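Local coordinates for CELL division control protein 11 (Saccharomyces cerevisiae, PDB 5AR1) that belongs to the septin GTPases, which assemble into the cortical filament collar at the mother-bud neck and take part in cytokinesis, at residues A[204-209]-A[227-232]. Numbering follows the deposited sequence.
Sequences IYNFPF and TLLPFA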
ATOM      1  N   ILE A 204       9.368  -0.923   0.521  1.00120.53           N
ATOM      2  CA  ILE A 204       7.982  -1.182   0.875  1.00117.55           C
ATOM      3  C   ILE A 204       7.737  -0.647   2.281  1.00121.15           C
ATOM      4  O   ILE A 204       8.703  -0.562   3.038  1.00121.34           O
ATOM      5  CB  ILE A 204       7.824  -2.735   0.720  1.00119.13           C
ATOM      6  CG1 ILE A 204       6.908  -3.047  -0.456  1.00122.25           C
ATOM      7  CG2 ILE A 204       7.441  -3.568   2.009  1.00115.18           C
ATOM      8  CD1 ILE A 204       7.503  -2.653  -1.798  1.00146.69           C
ATOM      9  N   TYR A 205       6.478  -0.253   2.643  1.00118.45           N
ATOM     10  CA  TYR A 205       6.170   0.222   4.008  1.00118.30           C
ATOM     11  C   TYR A 205       6.088  -1.019   4.823  1.00123.45           C
ATOM     12  O   TYR A 205       5.170  -1.817   4.615  1.00123.46           O
ATOM     13  CB  TYR A 205       4.828   0.968   4.087  1.00120.85           C
ATOM     14  CG  TYR A 205       4.507   1.552   5.450  1.00121.98           C
ATOM     15  CD1 TYR A 205       4.978   2.805   5.821  1.00125.78           C
ATOM     16  CD2 TYR A 205       3.718   0.858   6.365  1.00121.41           C
ATOM     17  CE1 TYR A 205       4.671   3.361   7.059  1.00126.55           C
ATOM     18  CE2 TYR A 205       3.406   1.401   7.615  1.00123.32           C
ATOM     19  CZ  TYR A 205       3.868   2.666   7.947  1.00133.14           C
ATOM     20  OH  TYR A 205       3.585   3.227   9.171  1.00134.66           O
ATOM     21  N   ASN A 206       7.070  -1.240   5.693  1.00121.30           N
ATOM     22  CA  ASN A 206       7.072  -2.480   6.456  1.00118.90           C
ATOM     23  C   ASN A 206       6.644  -2.301   7.931  1.00123.61           C
ATOM     24  O   ASN A 206       7.208  -2.916   8.833  1.00123.30           O
ATOM     25  CB  ASN A 206       8.418  -3.162   6.317  1.00117.99           C
ATOM     26  CG  ASN A 206       8.395  -4.559   6.829  1.00132.93           C
ATOM     27  OD1 ASN A 206       7.416  -5.291   6.644  1.00123.34           O
ATOM     28  ND2 ASN A 206       9.422  -4.905   7.584  1.00129.50           N
ATOM     29  N   PHE A 207       5.615  -1.482   8.163  1.00120.51           N
ATOM     30  CA  PHE A 207       5.051  -1.221   9.486  1.00119.52           C
ATOM     31  C   PHE A 207       6.125  -0.779  10.528  1.00127.32           C
ATOM     32  O   PHE A 207       6.274  -1.416  11.584  1.00126.05           O
ATOM     33  CB  PHE A 207       4.207  -2.426   9.945  1.00117.36           C
ATOM     34  CG  PHE A 207       3.062  -2.656   8.992  1.00117.45           C
ATOM     35  CD1 PHE A 207       1.905  -1.891   9.075  1.00120.76           C
ATOM     36  CD2 PHE A 207       3.182  -3.552   7.942  1.00118.04           C
ATOM     37  CE1 PHE A 207       0.875  -2.051   8.151  1.00124.17           C
ATOM     38  CE2 PHE A 207       2.147  -3.717   7.022  1.00119.55           C
ATOM     39  CZ  PHE A 207       0.997  -2.975   7.141  1.00121.11           C
ATOM     40  N   PRO A 208       6.885   0.312  10.214  1.00127.75           N
ATOM     41  CA  PRO A 208       7.890   0.823  11.167  1.00130.21           C
ATOM     42  C   PRO A 208       7.215   1.292  12.444  1.00134.21           C
ATOM     43  O   PRO A 208       6.140   1.891  12.374  1.00135.73           O
ATOM     44  CB  PRO A 208       8.494   2.024  10.431  1.00136.46           C
ATOM     45  CG  PRO A 208       8.125   1.844   8.999  1.00140.11           C
ATOM     46  CD  PRO A 208       6.809   1.172   9.021  1.00132.18           C
ATOM     47  N   PHE A 209       7.817   1.007  13.602  1.00129.08           N
ATOM     48  CA  PHE A 209       7.210   1.327  14.897  1.00128.51           C
ATOM     49  C   PHE A 209       8.108   2.176  15.794  1.00142.35           C
ATOM     50  O   PHE A 209       9.338   2.122  15.663  1.00144.06           O
ATOM     51  CB  PHE A 209       6.789   0.029  15.609  1.00124.57           C
ATOM     52  CG  PHE A 209       7.949  -0.836  16.055  1.00122.83           C
ATOM     53  CD1 PHE A 209       8.558  -1.721  15.176  1.00119.81           C
ATOM     54  CD2 PHE A 209       8.447  -0.743  17.350  1.00126.02           C
ATOM     55  CE1 PHE A 209       9.650  -2.488  15.579  1.00122.01           C
ATOM     56  CE2 PHE A 209       9.538  -1.516  17.750  1.00126.38           C
ATOM     57  CZ  PHE A 209      10.127  -2.388  16.864  1.00122.23           C
ATOM     58  N   THR A 227       3.592 -10.241   8.970  1.00104.25           N
ATOM     59  CA  THR A 227       3.470 -11.639   8.598  1.00103.57           C
ATOM     60  C   THR A 227       2.428 -11.856   7.504  1.00109.76           C
ATOM     61  O   THR A 227       2.600 -12.743   6.663  1.00112.41           O
ATOM     62  CB  THR A 227       3.165 -12.385   9.888  1.00 99.73           C
ATOM     63  OG1 THR A 227       4.392 -12.828  10.418  1.00 99.96           O
ATOM     64  CG2 THR A 227       2.146 -13.493   9.751  1.00 92.47           C
ATOM     65  N   LEU A 228       1.350 -11.055   7.523  1.00105.50           N
ATOM     66  CA  LEU A 228       0.239 -11.161   6.580  1.00107.01           C
ATOM     67  C   LEU A 228       0.589 -10.665   5.178  1.00114.04           C
ATOM     68  O   LEU A 228      -0.073 -11.034   4.202  1.00116.35           O
ATOM     69  CB  LEU A 228      -1.010 -10.462   7.149  1.00106.91           C
ATOM     70  CG  LEU A 228      -1.473 -10.940   8.542  1.00108.87           C
ATOM     71  CD1 LEU A 228      -2.547 -10.032   9.105  1.00109.57           C
ATOM     72  CD2 LEU A 228      -1.950 -12.366   8.511  1.00108.22           C
ATOM     73  N   LEU A 229       1.663  -9.869   5.083  1.00110.70           N
ATOM     74  CA  LEU A 229       2.198  -9.292   3.849  1.00111.75           C
ATOM     75  C   LEU A 229       2.732 -10.353   2.898  1.00116.94           C
ATOM     76  O   LEU A 229       3.448 -11.261   3.366  1.00115.85           O
ATOM     77  CB  LEU A 229       3.343  -8.328   4.198  1.00110.29           C
ATOM     78  CG  LEU A 229       3.203  -6.868   3.868  1.00115.47           C
ATOM     79  CD1 LEU A 229       1.754  -6.423   3.758  1.00116.45           C
ATOM     80  CD2 LEU A 229       3.942  -6.051   4.877  1.00117.12           C
ATOM     81  N   PRO A 230       2.477 -10.225   1.562  1.00115.63           N
ATOM     82  CA  PRO A 230       1.623  -9.239   0.874  1.00116.92           C
ATOM     83  C   PRO A 230       0.151  -9.512   1.183  1.00123.16           C
ATOM     84  O   PRO A 230      -0.288 -10.657   1.072  1.00125.63           O
ATOM     85  CB  PRO A 230       1.929  -9.477  -0.620  1.00121.19           C
ATOM     86  CG  PRO A 230       3.111 -10.370  -0.659  1.00125.48           C
ATOM     87  CD  PRO A 230       3.008 -11.191   0.587  1.00119.38           C
ATOM     88  N   PHE A 231      -0.604  -8.480   1.609  1.00118.37           N
ATOM     89  CA  PHE A 231      -2.004  -8.645   1.983  1.00119.06           C
ATOM     90  C   PHE A 231      -2.886  -9.277   0.907  1.00125.67           C
ATOM     91  O   PHE A 231      -2.987  -8.740  -0.181  1.00127.90           O
ATOM     92  CB  PHE A 231      -2.608  -7.313   2.453  1.00121.31           C
ATOM     93  CG  PHE A 231      -2.006  -6.714   3.705  1.00119.68           C
ATOM     94  CD1 PHE A 231      -1.628  -7.525   4.775  1.00119.49           C
ATOM     95  CD2 PHE A 231      -1.896  -5.332   3.852  1.00122.27           C
ATOM     96  CE1 PHE A 231      -1.097  -6.968   5.938  1.00118.08           C
ATOM     97  CE2 PHE A 231      -1.362  -4.773   5.018  1.00122.37           C
ATOM     98  CZ  PHE A 231      -0.963  -5.596   6.050  1.00117.72           C
ATOM     99  N   ALA A 232      -3.500 -10.425   1.205  1.00123.36           N
ATOM    100  CA  ALA A 232      -4.454 -11.060   0.295  1.00128.75           C
ATOM    101  C   ALA A 232      -5.795 -10.652   0.892  1.00136.30           C
ATOM    102  O   ALA A 232      -6.392 -11.391   1.681  1.00137.02           O
ATOM    103  CB  ALA A 232      -4.280 -12.570   0.311  1.00130.26           C
TER
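Phe207 and Phe231 reach for each other from opposite directions and meet rim to rim, CZ of Phe207 lying 3.4 Å from CZ of Phe231. Their planes are inclined at 56° and the centroids stand 5.8 Å apart. Neither ring lies over the other's face, and the pair is neither an offset stack nor a T-shaped one. Leu229 lies beside both rings, one methyl to each. CD2 sits at the edge of the Phe207 ring, near its plane and 3.6 Å from CE2 of that ring, while CD1 lies over the centre of the Phe231 ring, 3.4 Å above it. CB of Phe207 already points at 227-232, and chi1 of -61°, with CG beside the backbone N, carries the rim to Leu229 and Phe231. CD2 of Tyr205 lies above one face of Phe207, near the rim. His280 makes an edge-to-face pair with Phe207, and Leu225 of helix 218-228 touches both phenylalanines. Asn222 and Arg226 of that helix hydrogen-bond loop carbonyls of Phe207 and Asn206. Between the two segments themselves, the loop after helix 183-199 and the cis-proline turn after helix 218-228 in the septin GTPase domain, no hydrogen bond forms, and their fit rests on shape and buried apolar surface instead of directional bonds.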